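Local coordinates for protein rhamnosidase B (Bacillus sp., PDB 2OKX) that probably hydrolyses terminal alpha-L-rhamnose from glycosides and oligosaccharides, acting as an inverting glycoside hydrolase of family 78, at residues S212-P217 against V402-A407; A220-L225 against L391-N396; S241-V246 against P362-L367; T248-E253 against L292-G297; S269-D274 against V301-T306. All coordinates share one frame; numbering follows the deposited sequence.

Contact 1: residues S212-P217 against V402-A407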
# COMPACT_ATOMS: atom_id res chain seq x y z
N SER A 212 -3.63 -11.85 27.30
CA SER A 212 -3.96 -10.85 28.30
C SER A 212 -5.46 -10.77 28.54
O SER A 212 -6.25 -11.14 27.67
CB SER A 212 -3.48 -9.46 27.85
OG SER A 212 -2.10 -9.44 27.56
N ARG A 213 -5.83 -10.31 29.73
CA ARG A 213 -7.23 -10.11 30.05
C ARG A 213 -7.37 -8.62 29.77
O ARG A 213 -6.66 -7.80 30.35
CB ARG A 213 -7.52 -10.40 31.53
CG ARG A 213 -8.96 -10.09 31.94
CD ARG A 213 -9.25 -10.56 33.37
NE ARG A 213 -8.52 -9.80 34.38
CZ ARG A 213 -9.04 -8.80 35.09
NH1 ARG A 213 -10.30 -8.44 34.91
NH2 ARG A 213 -8.30 -8.17 35.99
N VAL A 214 -8.27 -8.26 28.86
CA VAL A 214 -8.42 -6.85 28.50
C VAL A 214 -9.86 -6.35 28.41
O VAL A 214 -10.80 -7.14 28.43
CB VAL A 214 -7.74 -6.58 27.14
CG1 VAL A 214 -6.30 -7.11 27.15
CG2 VAL A 214 -8.53 -7.25 26.02
N LYS A 215 -10.00 -5.04 28.31
CA LYS A 215 -11.30 -4.39 28.18
C LYS A 215 -11.19 -3.19 27.25
O LYS A 215 -10.24 -2.42 27.35
CB LYS A 215 -11.82 -3.91 29.53
CG LYS A 215 -12.22 -5.01 30.50
CD LYS A 215 -12.71 -4.40 31.81
CE LYS A 215 -13.18 -5.47 32.78
NZ LYS A 215 -13.55 -4.88 34.10
N ALA A 216 -12.16 -3.05 26.36
CA ALA A 216 -12.22 -1.93 25.43
C ALA A 216 -13.02 -0.83 26.12
O ALA A 216 -13.67 -1.08 27.14
CB ALA A 216 -12.92 -2.35 24.15
N PRO A 217 -12.98 0.39 25.58
CA PRO A 217 -13.73 1.49 26.20
C PRO A 217 -15.23 1.22 26.10
O PRO A 217 -15.68 0.55 25.16
CB PRO A 217 -13.33 2.71 25.36
CG PRO A 217 -11.96 2.32 24.81
CD PRO A 217 -12.18 0.88 24.45
N VAL A 402 -6.28 0.39 20.53
CA VAL A 402 -5.42 1.52 20.85
C VAL A 402 -5.65 1.95 22.29
O VAL A 402 -4.71 2.27 23.01
CB VAL A 402 -5.68 2.71 19.91
CG1 VAL A 402 -4.91 3.94 20.38
CG2 VAL A 402 -5.26 2.33 18.50
N TRP A 403 -6.91 1.97 22.71
CA TRP A 403 -7.21 2.34 24.09
C TRP A 403 -7.91 1.18 24.78
O TRP A 403 -9.07 0.89 24.51
CB TRP A 403 -8.10 3.59 24.16
CG TRP A 403 -8.45 4.00 25.58
CD1 TRP A 403 -7.79 3.67 26.73
CD2 TRP A 403 -9.52 4.88 25.98
NE1 TRP A 403 -8.39 4.28 27.82
CE2 TRP A 403 -9.45 5.02 27.38
CE3 TRP A 403 -10.53 5.55 25.28
CZ2 TRP A 403 -10.35 5.82 28.10
CZ3 TRP A 403 -11.43 6.34 26.00
CH2 TRP A 403 -11.33 6.47 27.40
N ARG A 404 -7.16 0.52 25.65
CA ARG A 404 -7.68 -0.60 26.42
C ARG A 404 -7.72 -0.08 27.85
O ARG A 404 -6.69 0.29 28.41
CB ARG A 404 -6.74 -1.82 26.32
CG ARG A 404 -6.65 -2.43 24.92
CD ARG A 404 -5.59 -3.53 24.85
NE ARG A 404 -4.27 -3.03 25.21
CZ ARG A 404 -3.20 -3.80 25.39
NH1 ARG A 404 -3.28 -5.11 25.22
NH2 ARG A 404 -2.05 -3.26 25.75
N THR A 405 -8.91 -0.04 28.43
CA THR A 405 -9.09 0.44 29.80
C THR A 405 -8.48 -0.55 30.79
O THR A 405 -8.23 -0.23 31.95
CB THR A 405 -10.57 0.66 30.11
OG1 THR A 405 -11.31 -0.53 29.78
CG2 THR A 405 -11.11 1.81 29.27
N LEU A 406 -8.23 -1.76 30.31
CA LEU A 406 -7.62 -2.82 31.10
C LEU A 406 -6.76 -3.66 30.18
O LEU A 406 -7.20 -4.06 29.10
CB LEU A 406 -8.68 -3.71 31.75
CG LEU A 406 -8.11 -4.99 32.38
CD1 LEU A 406 -7.29 -4.62 33.61
CD2 LEU A 406 -9.23 -5.94 32.75
N ALA A 407 -5.53 -3.93 30.60
CA ALA A 407 -4.59 -4.75 29.82
C ALA A 407 -3.75 -5.50 30.85
O ALA A 407 -2.79 -4.96 31.39
CB ALA A 407 -3.70 -3.87 28.95
O HOH W 1 -1.30 -6.73 27.09
O HOH W 2 -13.94 -0.07 29.76

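Contact 2: residues A220-L225 against L391-N396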
# COMPACT_ATOMS: atom_id res chain seq x y z
N ALA A 220 -16.76 3.24 21.73
CA ALA A 220 -15.68 3.39 20.75
C ALA A 220 -16.33 3.40 19.38
O ALA A 220 -17.01 2.46 18.99
CB ALA A 220 -14.69 2.23 20.86
N ALA A 221 -16.11 4.48 18.63
CA ALA A 221 -16.71 4.59 17.31
C ALA A 221 -15.75 5.05 16.24
O ALA A 221 -14.81 5.80 16.50
CB ALA A 221 -17.91 5.55 17.38
N ALA A 222 -15.99 4.57 15.02
CA ALA A 222 -15.19 4.93 13.87
C ALA A 222 -16.09 5.79 12.98
O ALA A 222 -17.19 5.36 12.60
CB ALA A 222 -14.73 3.67 13.12
N LEU A 223 -15.64 7.00 12.68
CA LEU A 223 -16.41 7.93 11.87
C LEU A 223 -15.71 8.31 10.57
O LEU A 223 -14.52 8.58 10.56
CB LEU A 223 -16.67 9.22 12.65
CG LEU A 223 -16.53 9.27 14.17
CD1 LEU A 223 -16.82 10.69 14.65
CD2 LEU A 223 -17.46 8.29 14.84
N ASP A 224 -16.47 8.33 9.48
CA ASP A 224 -15.90 8.74 8.20
C ASP A 224 -16.30 10.20 8.04
O ASP A 224 -17.29 10.53 7.38
CB ASP A 224 -16.47 7.89 7.06
CG ASP A 224 -15.75 8.13 5.75
OD1 ASP A 224 -15.81 7.25 4.87
OD2 ASP A 224 -15.12 9.20 5.60
N LEU A 225 -15.53 11.07 8.68
CA LEU A 225 -15.78 12.50 8.65
C LEU A 225 -15.62 13.10 7.26
O LEU A 225 -16.29 14.08 6.92
CB LEU A 225 -14.85 13.21 9.63
CG LEU A 225 -15.07 12.88 11.11
CD1 LEU A 225 -14.02 13.57 11.97
CD2 LEU A 225 -16.47 13.31 11.52
N LEU A 391 -21.80 5.88 7.59
CA LEU A 391 -20.47 6.42 7.83
C LEU A 391 -20.12 6.35 9.31
O LEU A 391 -19.14 6.94 9.74
CB LEU A 391 -20.40 7.88 7.36
CG LEU A 391 -20.88 8.20 5.94
CD1 LEU A 391 -20.72 9.69 5.67
CD2 LEU A 391 -20.08 7.39 4.94
N TYR A 392 -20.92 5.61 10.07
CA TYR A 392 -20.72 5.52 11.51
C TYR A 392 -20.88 4.11 12.05
O TYR A 392 -21.78 3.37 11.63
CB TYR A 392 -21.74 6.44 12.19
CG TYR A 392 -21.75 6.37 13.70
CD1 TYR A 392 -20.93 7.20 14.46
CD2 TYR A 392 -22.59 5.48 14.37
CE1 TYR A 392 -20.94 7.16 15.84
CE2 TYR A 392 -22.60 5.42 15.77
CZ TYR A 392 -21.78 6.26 16.49
OH TYR A 392 -21.80 6.23 17.87
N THR A 393 -20.03 3.73 13.00
CA THR A 393 -20.12 2.42 13.63
C THR A 393 -19.49 2.38 15.01
O THR A 393 -18.46 3.00 15.26
CB THR A 393 -19.47 1.30 12.77
OG1 THR A 393 -19.75 0.03 13.37
CG2 THR A 393 -17.95 1.48 12.69
N GLU A 394 -20.14 1.66 15.92
CA GLU A 394 -19.65 1.51 17.29
C GLU A 394 -18.92 0.17 17.44
O GLU A 394 -18.54 -0.22 18.54
CB GLU A 394 -20.81 1.63 18.28
CG GLU A 394 -21.19 3.09 18.55
CD GLU A 394 -22.53 3.25 19.25
OE1 GLU A 394 -22.88 2.40 20.09
OE2 GLU A 394 -23.22 4.25 18.96
N GLU A 395 -18.76 -0.54 16.33
CA GLU A 395 -18.05 -1.82 16.32
C GLU A 395 -16.68 -1.41 15.79
O GLU A 395 -16.39 -1.54 14.60
CB GLU A 395 -18.76 -2.79 15.39
CG GLU A 395 -20.23 -3.00 15.78
CD GLU A 395 -20.97 -3.95 14.87
OE1 GLU A 395 -21.29 -3.55 13.72
OE2 GLU A 395 -21.22 -5.10 15.29
N ASN A 396 -15.85 -0.90 16.70
CA ASN A 396 -14.54 -0.36 16.37
C ASN A 396 -13.35 -1.13 16.95
O ASN A 396 -12.90 -0.85 18.07
CB ASN A 396 -14.52 1.11 16.83
CG ASN A 396 -13.21 1.80 16.54
OD1 ASN A 396 -12.36 1.29 15.80
ND2 ASN A 396 -13.04 2.98 17.12
O HOH W 3 -18.65 1.00 21.03
O HOH W 4 -17.13 4.30 9.97

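Contact 3: residues S241-V246 against P362-L367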
# COMPACT_ATOMS: atom_id res chain seq x y z
N SER A 241 -10.67 19.47 2.51
CA SER A 241 -10.58 20.09 3.81
C SER A 241 -11.99 20.54 4.18
O SER A 241 -12.77 20.91 3.31
CB SER A 241 -9.64 21.30 3.78
OG SER A 241 -8.30 20.89 3.56
N TYR A 242 -12.32 20.46 5.46
CA TYR A 242 -13.63 20.88 5.92
C TYR A 242 -13.50 21.61 7.23
O TYR A 242 -12.55 21.42 7.98
CB TYR A 242 -14.59 19.69 6.06
CG TYR A 242 -14.01 18.47 6.74
CD1 TYR A 242 -13.64 17.35 5.99
CD2 TYR A 242 -13.84 18.43 8.13
CE1 TYR A 242 -13.09 16.21 6.61
CE2 TYR A 242 -13.30 17.30 8.75
CZ TYR A 242 -12.93 16.20 7.98
OH TYR A 242 -12.38 15.09 8.60
N CYS A 243 -14.48 22.47 7.49
CA CYS A 243 -14.51 23.26 8.71
C CYS A 243 -15.80 22.93 9.45
O CYS A 243 -16.88 23.00 8.89
CB CYS A 243 -14.49 24.75 8.35
SG CYS A 243 -14.57 25.86 9.76
N GLY A 244 -15.67 22.55 10.72
CA GLY A 244 -16.85 22.21 11.49
C GLY A 244 -16.53 21.45 12.76
O GLY A 244 -15.36 21.34 13.15
N TYR A 245 -17.57 20.92 13.40
CA TYR A 245 -17.39 20.17 14.64
C TYR A 245 -18.20 18.89 14.66
O TYR A 245 -19.06 18.66 13.82
CB TYR A 245 -17.88 20.98 15.86
CG TYR A 245 -17.33 22.38 16.01
CD1 TYR A 245 -17.84 23.44 15.26
CD2 TYR A 245 -16.31 22.64 16.92
CE1 TYR A 245 -17.36 24.73 15.43
CE2 TYR A 245 -15.82 23.93 17.10
CZ TYR A 245 -16.35 24.97 16.35
OH TYR A 245 -15.85 26.23 16.53
N VAL A 246 -17.90 18.05 15.65
CA VAL A 246 -18.65 16.83 15.88
C VAL A 246 -19.30 17.19 17.20
O VAL A 246 -18.64 17.72 18.09
CB VAL A 246 -17.75 15.60 16.09
CG1 VAL A 246 -18.55 14.49 16.77
CG2 VAL A 246 -17.22 15.11 14.75
N PRO A 362 -17.81 33.39 10.73
CA PRO A 362 -18.31 33.93 12.00
C PRO A 362 -18.99 32.95 12.96
O PRO A 362 -18.76 33.00 14.17
CB PRO A 362 -19.25 35.05 11.55
CG PRO A 362 -19.72 34.59 10.20
CD PRO A 362 -18.44 34.08 9.59
N ASP A 363 -19.82 32.05 12.43
CA ASP A 363 -20.49 31.09 13.29
C ASP A 363 -19.50 30.05 13.81
O ASP A 363 -19.58 29.64 14.97
CB ASP A 363 -21.64 30.43 12.54
CG ASP A 363 -22.76 31.40 12.22
OD1 ASP A 363 -23.08 32.23 13.10
OD2 ASP A 363 -23.31 31.34 11.11
N TYR A 364 -18.56 29.64 12.97
CA TYR A 364 -17.56 28.67 13.38
C TYR A 364 -16.75 29.22 14.54
O TYR A 364 -16.46 28.51 15.50
CB TYR A 364 -16.64 28.33 12.20
CG TYR A 364 -15.36 27.64 12.61
CD1 TYR A 364 -14.12 28.29 12.51
CD2 TYR A 364 -15.37 26.33 13.11
CE1 TYR A 364 -12.94 27.66 12.90
CE2 TYR A 364 -14.19 25.70 13.50
CZ TYR A 364 -12.98 26.37 13.40
OH TYR A 364 -11.82 25.74 13.78
N ARG A 365 -16.40 30.50 14.46
CA ARG A 365 -15.59 31.15 15.50
C ARG A 365 -16.31 31.43 16.81
O ARG A 365 -15.71 31.39 17.88
CB ARG A 365 -15.01 32.46 14.96
CG ARG A 365 -13.96 32.29 13.88
CD ARG A 365 -12.71 31.63 14.43
NE ARG A 365 -11.69 31.45 13.40
CZ ARG A 365 -10.47 30.97 13.62
NH1 ARG A 365 -10.11 30.61 14.85
NH2 ARG A 365 -9.61 30.85 12.62
N ALA A 366 -17.60 31.73 16.74
CA ALA A 366 -18.37 32.04 17.94
C ALA A 366 -19.00 30.82 18.59
O ALA A 366 -19.02 30.69 19.81
CB ALA A 366 -19.46 33.05 17.60
N LEU A 367 -19.50 29.91 17.76
CA LEU A 367 -20.19 28.70 18.20
C LEU A 367 -19.73 28.01 19.48
O LEU A 367 -20.53 27.84 20.41
CB LEU A 367 -20.21 27.68 17.06
CG LEU A 367 -20.99 26.39 17.31
CD1 LEU A 367 -22.30 26.67 18.01
CD2 LEU A 367 -21.24 25.71 15.97

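Contact 4: residues T248-E253 against L292-G297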
# COMPACT_ATOMS: atom_id res chain seq x y z
N THR A 248 -22.23 16.00 20.41
CA THR A 248 -23.06 15.01 21.05
C THR A 248 -23.39 15.46 22.47
O THR A 248 -22.63 16.21 23.09
CB THR A 248 -22.36 13.63 21.13
OG1 THR A 248 -23.31 12.63 21.53
CG2 THR A 248 -21.23 13.67 22.15
N ILE A 249 -24.53 15.00 22.98
CA ILE A 249 -24.94 15.34 24.33
C ILE A 249 -24.59 14.17 25.24
O ILE A 249 -25.08 13.06 25.04
CB ILE A 249 -26.46 15.59 24.42
CG1 ILE A 249 -26.85 16.74 23.48
CG2 ILE A 249 -26.84 15.93 25.85
CD1 ILE A 249 -26.21 18.06 23.84
N LEU A 250 -23.73 14.42 26.21
CA LEU A 250 -23.31 13.41 27.16
C LEU A 250 -24.14 13.55 28.43
O LEU A 250 -24.08 14.58 29.10
CB LEU A 250 -21.82 13.58 27.50
CG LEU A 250 -21.25 12.74 28.64
CD1 LEU A 250 -21.37 11.27 28.30
CD2 LEU A 250 -19.79 13.11 28.87
N THR A 251 -24.90 12.52 28.77
CA THR A 251 -25.74 12.56 29.96
C THR A 251 -25.28 11.56 31.01
O THR A 251 -25.22 10.35 30.74
CB THR A 251 -27.21 12.25 29.62
OG1 THR A 251 -27.67 13.14 28.60
CG2 THR A 251 -28.09 12.42 30.85
N LEU A 252 -24.96 12.07 32.19
CA LEU A 252 -24.52 11.23 33.30
C LEU A 252 -25.67 11.02 34.29
O LEU A 252 -26.28 11.99 34.75
CB LEU A 252 -23.35 11.87 34.04
CG LEU A 252 -21.95 11.72 33.43
CD1 LEU A 252 -20.93 12.35 34.37
CD2 LEU A 252 -21.64 10.24 33.23
N GLU A 253 -25.95 9.76 34.61
CA GLU A 253 -27.01 9.45 35.56
C GLU A 253 -26.61 9.97 36.93
O GLU A 253 -27.45 10.44 37.71
CB GLU A 253 -27.25 7.94 35.62
CG GLU A 253 -27.63 7.32 34.29
CD GLU A 253 -27.94 5.84 34.41
OE1 GLU A 253 -28.22 5.20 33.37
OE2 GLU A 253 -27.90 5.31 35.54
N LEU A 292 -12.56 14.39 32.46
CA LEU A 292 -13.64 15.31 32.78
C LEU A 292 -14.28 14.97 34.12
O LEU A 292 -14.78 13.87 34.31
CB LEU A 292 -14.72 15.27 31.69
CG LEU A 292 -14.28 15.36 30.23
CD1 LEU A 292 -15.49 15.28 29.33
CD2 LEU A 292 -13.52 16.65 29.99
N ASN A 293 -14.24 15.92 35.05
CA ASN A 293 -14.83 15.73 36.37
C ASN A 293 -16.19 16.41 36.30
O ASN A 293 -16.33 17.59 36.61
CB ASN A 293 -13.95 16.38 37.43
CG ASN A 293 -14.42 16.09 38.84
OD1 ASN A 293 -14.74 14.95 39.18
ND2 ASN A 293 -14.46 17.13 39.68
N LEU A 294 -17.20 15.65 35.88
CA LEU A 294 -18.55 16.17 35.70
C LEU A 294 -19.52 15.85 36.83
O LEU A 294 -19.29 14.98 37.66
CB LEU A 294 -19.12 15.65 34.39
CG LEU A 294 -18.24 15.78 33.15
CD1 LEU A 294 -18.90 15.09 31.97
CD2 LEU A 294 -17.99 17.25 32.85
N ALA A 295 -20.63 16.58 36.83
CA ALA A 295 -21.70 16.39 37.80
C ALA A 295 -22.82 15.74 37.01
O ALA A 295 -22.83 15.81 35.78
CB ALA A 295 -22.15 17.73 38.36
N ALA A 296 -23.77 15.11 37.70
CA ALA A 296 -24.88 14.45 37.02
C ALA A 296 -25.59 15.45 36.10
O ALA A 296 -25.59 16.65 36.36
CB ALA A 296 -25.86 13.89 38.04
N GLY A 297 -26.19 14.94 35.03
CA GLY A 297 -26.89 15.81 34.11
C GLY A 297 -26.41 15.73 32.68
O GLY A 297 -25.67 14.82 32.30

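Contact 5: residues S269-D274 against V301-T306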
# COMPACT_ATOMS: atom_id res chain seq x y z
N SER A 269 -8.78 22.32 16.31
CA SER A 269 -8.16 23.13 17.35
C SER A 269 -8.37 22.67 18.79
O SER A 269 -7.63 23.08 19.68
CB SER A 269 -8.62 24.58 17.22
OG SER A 269 -10.01 24.69 17.45
N GLY A 270 -9.39 21.85 19.03
CA GLY A 270 -9.61 21.40 20.39
C GLY A 270 -10.95 20.78 20.70
O GLY A 270 -11.75 20.49 19.81
N VAL A 271 -11.19 20.57 22.00
CA VAL A 271 -12.42 19.98 22.49
C VAL A 271 -13.07 20.91 23.51
O VAL A 271 -12.39 21.45 24.40
CB VAL A 271 -12.15 18.62 23.17
CG1 VAL A 271 -13.43 18.07 23.79
CG2 VAL A 271 -11.58 17.63 22.16
N TRP A 272 -14.37 21.11 23.38
CA TRP A 272 -15.14 21.96 24.28
C TRP A 272 -16.21 21.13 24.99
O TRP A 272 -16.84 20.26 24.39
CB TRP A 272 -15.81 23.09 23.50
CG TRP A 272 -14.90 24.23 23.12
CD1 TRP A 272 -14.80 25.44 23.75
CD2 TRP A 272 -13.98 24.27 22.02
NE1 TRP A 272 -13.87 26.23 23.12
CE2 TRP A 272 -13.35 25.53 22.06
CE3 TRP A 272 -13.63 23.36 21.02
CZ2 TRP A 272 -12.38 25.91 21.12
CZ3 TRP A 272 -12.66 23.74 20.09
CH2 TRP A 272 -12.05 25.01 20.14
N VAL A 273 -16.41 21.42 26.28
CA VAL A 273 -17.42 20.73 27.08
C VAL A 273 -18.21 21.82 27.81
O VAL A 273 -17.64 22.59 28.59
CB VAL A 273 -16.78 19.78 28.11
CG1 VAL A 273 -17.85 19.18 29.00
CG2 VAL A 273 -16.02 18.67 27.39
N ASP A 274 -19.51 21.89 27.53
CA ASP A 274 -20.36 22.90 28.15
C ASP A 274 -19.83 24.29 27.80
O ASP A 274 -19.88 25.21 28.61
CB ASP A 274 -20.39 22.73 29.67
CG ASP A 274 -20.96 21.39 30.10
OD1 ASP A 274 -21.94 20.93 29.48
OD2 ASP A 274 -20.44 20.80 31.07
N VAL A 301 -20.80 18.22 24.30
CA VAL A 301 -19.40 18.04 23.95
C VAL A 301 -19.22 18.45 22.50
O VAL A 301 -19.94 17.98 21.62
CB VAL A 301 -18.96 16.57 24.13
CG1 VAL A 301 -17.48 16.42 23.76
CG2 VAL A 301 -19.19 16.14 25.56
N LEU A 302 -18.25 19.33 22.26
CA LEU A 302 -17.99 19.81 20.91
C LEU A 302 -16.53 19.57 20.56
O LEU A 302 -15.63 20.04 21.24
CB LEU A 302 -18.30 21.31 20.83
CG LEU A 302 -18.85 21.86 19.52
CD1 LEU A 302 -20.25 21.33 19.29
CD2 LEU A 302 -18.88 23.39 19.56
N VAL A 303 -16.30 18.81 19.49
CA VAL A 303 -14.94 18.51 19.05
C VAL A 303 -14.69 19.20 17.72
O VAL A 303 -15.38 18.93 16.74
CB VAL A 303 -14.74 16.98 18.87
CG1 VAL A 303 -13.30 16.70 18.42
CG2 VAL A 303 -15.05 16.25 20.17
N ASP A 304 -13.71 20.09 17.68
CA ASP A 304 -13.38 20.78 16.44
C ASP A 304 -12.66 19.79 15.54
O ASP A 304 -11.64 19.23 15.93
CB ASP A 304 -12.48 21.99 16.72
CG ASP A 304 -12.21 22.82 15.48
OD1 ASP A 304 -11.52 23.85 15.60
OD2 ASP A 304 -12.68 22.45 14.38
N ILE A 305 -13.18 19.58 14.33
CA ILE A 305 -12.58 18.65 13.39
C ILE A 305 -12.07 19.35 12.13
O ILE A 305 -11.73 18.70 11.14
CB ILE A 305 -13.57 17.55 12.96
CG1 ILE A 305 -14.83 18.18 12.37
CG2 ILE A 305 -13.91 16.67 14.16
CD1 ILE A 305 -15.84 17.18 11.84
N THR A 306 -12.02 20.68 12.17
CA THR A 306 -11.56 21.49 11.04
C THR A 306 -10.16 21.03 10.64
O THR A 306 -9.22 21.12 11.44
CB THR A 306 -11.51 22.97 11.41
OG1 THR A 306 -12.83 23.41 11.78
CG2 THR A 306 -11.02 23.81 10.24

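Contact 1: residues S212-P217 against V402-A407
Pro217 lays its ring on one face of the Trp403 indole, with CG 3.4 Å above the ring plane and displaced toward the rim, while CG2 of Thr405 rests on the same face. Tyr289 meets the indole edge-to-face. Two guanidinium groups are covered as well: Leu406 CD2 sits over one face of Arg213, 3.5 Å from NH1, and Ala407 CB lies over the centre of the Arg404 guanidinium. These groups flank an antiparallel strand pair, in which strand 207-215 runs beside strand 406-410 and has strand 436-443 as its other neighbour. Lys215 N donates to Leu406 O (3.1 Å), meeting the oxygen from a direction tilted out of the carbonyl plane. Lys215 O instead takes a weak bond from Thr405 N. The trans setting of Leu406 about CA-CB (chi1 169°) swings CD2 between the Arg213 head group and the extended Lys215 chain, whose CG, CD and CE all brush it. Both basic ends reach Asp434, Lys215 by a salt bridge from NZ and Arg213 by a bond from NH1 to its carbonyl; Arg213 also pairs with Glu408, and Arg404 with Glu438. Two waters bridge the segments. One links Ser212 OG to Arg404 NH1, and the other donates to Ala216 O at 2.8 Å while accepting from Thr405 OG1 at 2.7 Å.

Contact 2: residues A220-L225 against L391-N396
Ala222 and Thr393 form an antiparallel hydrogen-bonded pair, Ala222 N to Thr393 O at 2.9 Å and Thr393 N to Ala222 O at 3.3 Å, and the pairing runs on to Asp224 N, which donates to Leu391 O at 3.0 Å within the carbonyl plane. Side chains then sort onto the two faces. On one, Leu223 and Tyr392 lie alongside each other and point the same way, CD2 of the leucine 3.7 Å from CD1 of the ring. Ala221 CB adds its methyl group near CE1 and the hydroxyl end of the same tyrosine. The phenol is held at its far end by Glu394 OE2, 2.7 Å from Tyr392 OH and close to the ring plane, and it is bonded to Tyr219 too. On the other face the small Ala222 CB meets Thr393 CG2, with the Asn396 amide nearby. Asn396 carries that amide back over the Ala220-Ala222 backbone; there ND2 bonds His315 and OD1 caps Gly399 N. Asp224 caps the helix that follows strand 219-223, OD2 taking Asn227 N, while OD1 bridges to Arg20. Thr393 OG1 accepts from Glu395 N, closing an ST turn that bends the chain out of the strand. A short outermost strand, followed by an ST turn and a helix N-cap, here completes the antiparallel sheet beside strand 219-223, consistent with the beta-sandwich of the galactose-binding-like clan to which domain D2 belongs.

Contact 3: residues S241-V246 against P362-L367
Cys243 sets its sulfur squarely over the Tyr364 ring, with SG 3.5 Å from the ring centroid and 14° off the normal: a sulfur-aromatic contact. The extended chi1 of Cys243, 179°, carries the sulfur out from the strand to the face of the phenol. Tyr245 approaches from the other side of that ring plane. Its ring lies oblique to that of Tyr364, centroids 5.3 Å apart and planes at 37°, and the closest carbons are Tyr245 CE1 and Tyr364 CD2 at 3.4 Å. Leu367, one helical turn on from Tyr364, slides past Tyr245 in the opposite direction and brings CD2 to 4.0 Å from Tyr245 CE1. The Tyr245 hydroxyl also lies near Tyr364 O, but its modelled place is doubtful.

Around this shell, strand 240-252 and helix 362-370 are tied through strand 297-309. Tyr364 OH bonds Asp304, Gly244 N bonds the side chain of Thr306, and Leu302 packs on Tyr245. Gly244 adopts backbone angles at which a CB would press on the preceding carbonyl. Farther out, Leu377 and Phe380 cover Leu367. The contact between strand and helix is thus largely nonpolar, probably dominated by dispersion between sulfur and pi electrons and between carbon surfaces, while a polar grip at Tyr364 OH would fix how far that ring reaches across the sheet.

Contact 4: residues T248-E253 against L292-G297
Leu252 and Gly297 face each other as an antiparallel hydrogen-bonded pair, and both bonds of the pair form. Leu252 N donates to Gly297 O at 2.8 Å, with an angle of 161° at the hydrogen. Gly297 N returns the bond to Leu252 O at 3.0 Å, straighter at 171°, and meets that oxygen in the carbonyl plane on a lone pair. The Gly297 oxygen is approached by carbon too, since Thr251 CA lies 3.3 Å from it and Thr251 CG2 hangs alongside. Gly297 occupies backbone angles that call for glycine, because a CB there would be jammed against the carbonyl oxygen of Ala296.

The chain is changing sheets at this point. Strand 288-294 belongs to the sheet that also holds strand 256-262, whereas 297-309 pairs with 240-252 in another, so Ala295 and Ala296 link the two sheets, an arrangement consistent with the beta-sandwich of the galactose-binding-like clan to which domain D2 belongs.

Leu294 is the third large contributor, and it reaches toward the other sheet. Its CB touches Leu252 CD1 at 3.8 Å, the two side chains crossing at about a right angle. CD1 of Leu294 goes further, to CD2 of Leu250, also at 3.8 Å. Leu250 in turn directs its methyl groups toward the facing sheet. Phe324, on the adjacent strand 324-327, and Val258, from the facing sheet, pack against both Leu250 and Leu252. At the turn itself, Ala296 CB leans on the oxygens of Leu252 and Glu253, and Ser255 OG bonds to Leu294 O.

Contact 5: residues S269-D274 against V301-T306
Asp304 reaches from its strand toward Ser269, its CB-CG bond pointing opposite to its own N (chi1 -175°), and each atom along the way has a partner. CB lies 3.5 Å from Gly270 O and at the edge of the Trp272 ring, 3.8 Å from CZ3. CG brings the carboxylate beside the serine, where OD1 takes a short bond from Ser269 OG (2.5 Å) on its anti lone pair. A weak one from Ser269 N and another from Tyr364 OH converge on the same oxygen. OD2 serves the chain two residues on: Thr306 OG1 donates at 2.8 Å on the syn side, while Thr306 N comes from above the carboxylate plane, closing an Asx turn. Behind this the strands 271-273 and 301-304 run antiparallel, their axes 167° apart. Trp272 and Leu302 bond both ways, each at 2.7 Å from N to O, and Asp304 N adds a bond to Gly270 O. Val271 and Val273 share one face with Val301 and Val303, Val271 packing on Leu260 and Phe262 and Val303 on Phe262. On the opposite face Trp272 CB meets Leu302 CB, and the indole NE1 bonds Glu369 of helix 362-370.

How the contacts relate
Contact 1 lies at the surface, where charged groups and waters fringe the strand pair, whereas contacts 2, 3 and 5 are buried and contact 4 is partly so. Contacts 1 and 2 follow one another along the chain, each pairing strands far apart in sequence, and contact 2 meets contacts 3 and 5 through Leu225. Strand 240-252 serves contacts 3 and 4 in turn. Contact 5 adds its neighbour 297-309, joined to it by backbone bonds such as Val246 N to Val303 O. The carboxylate of contact 5 also receives Tyr364 of contact 3, so a polar cluster meets an aromatic one there. Contact 4 relies instead on leucine packing and a Leu252-Gly297 backbone pair.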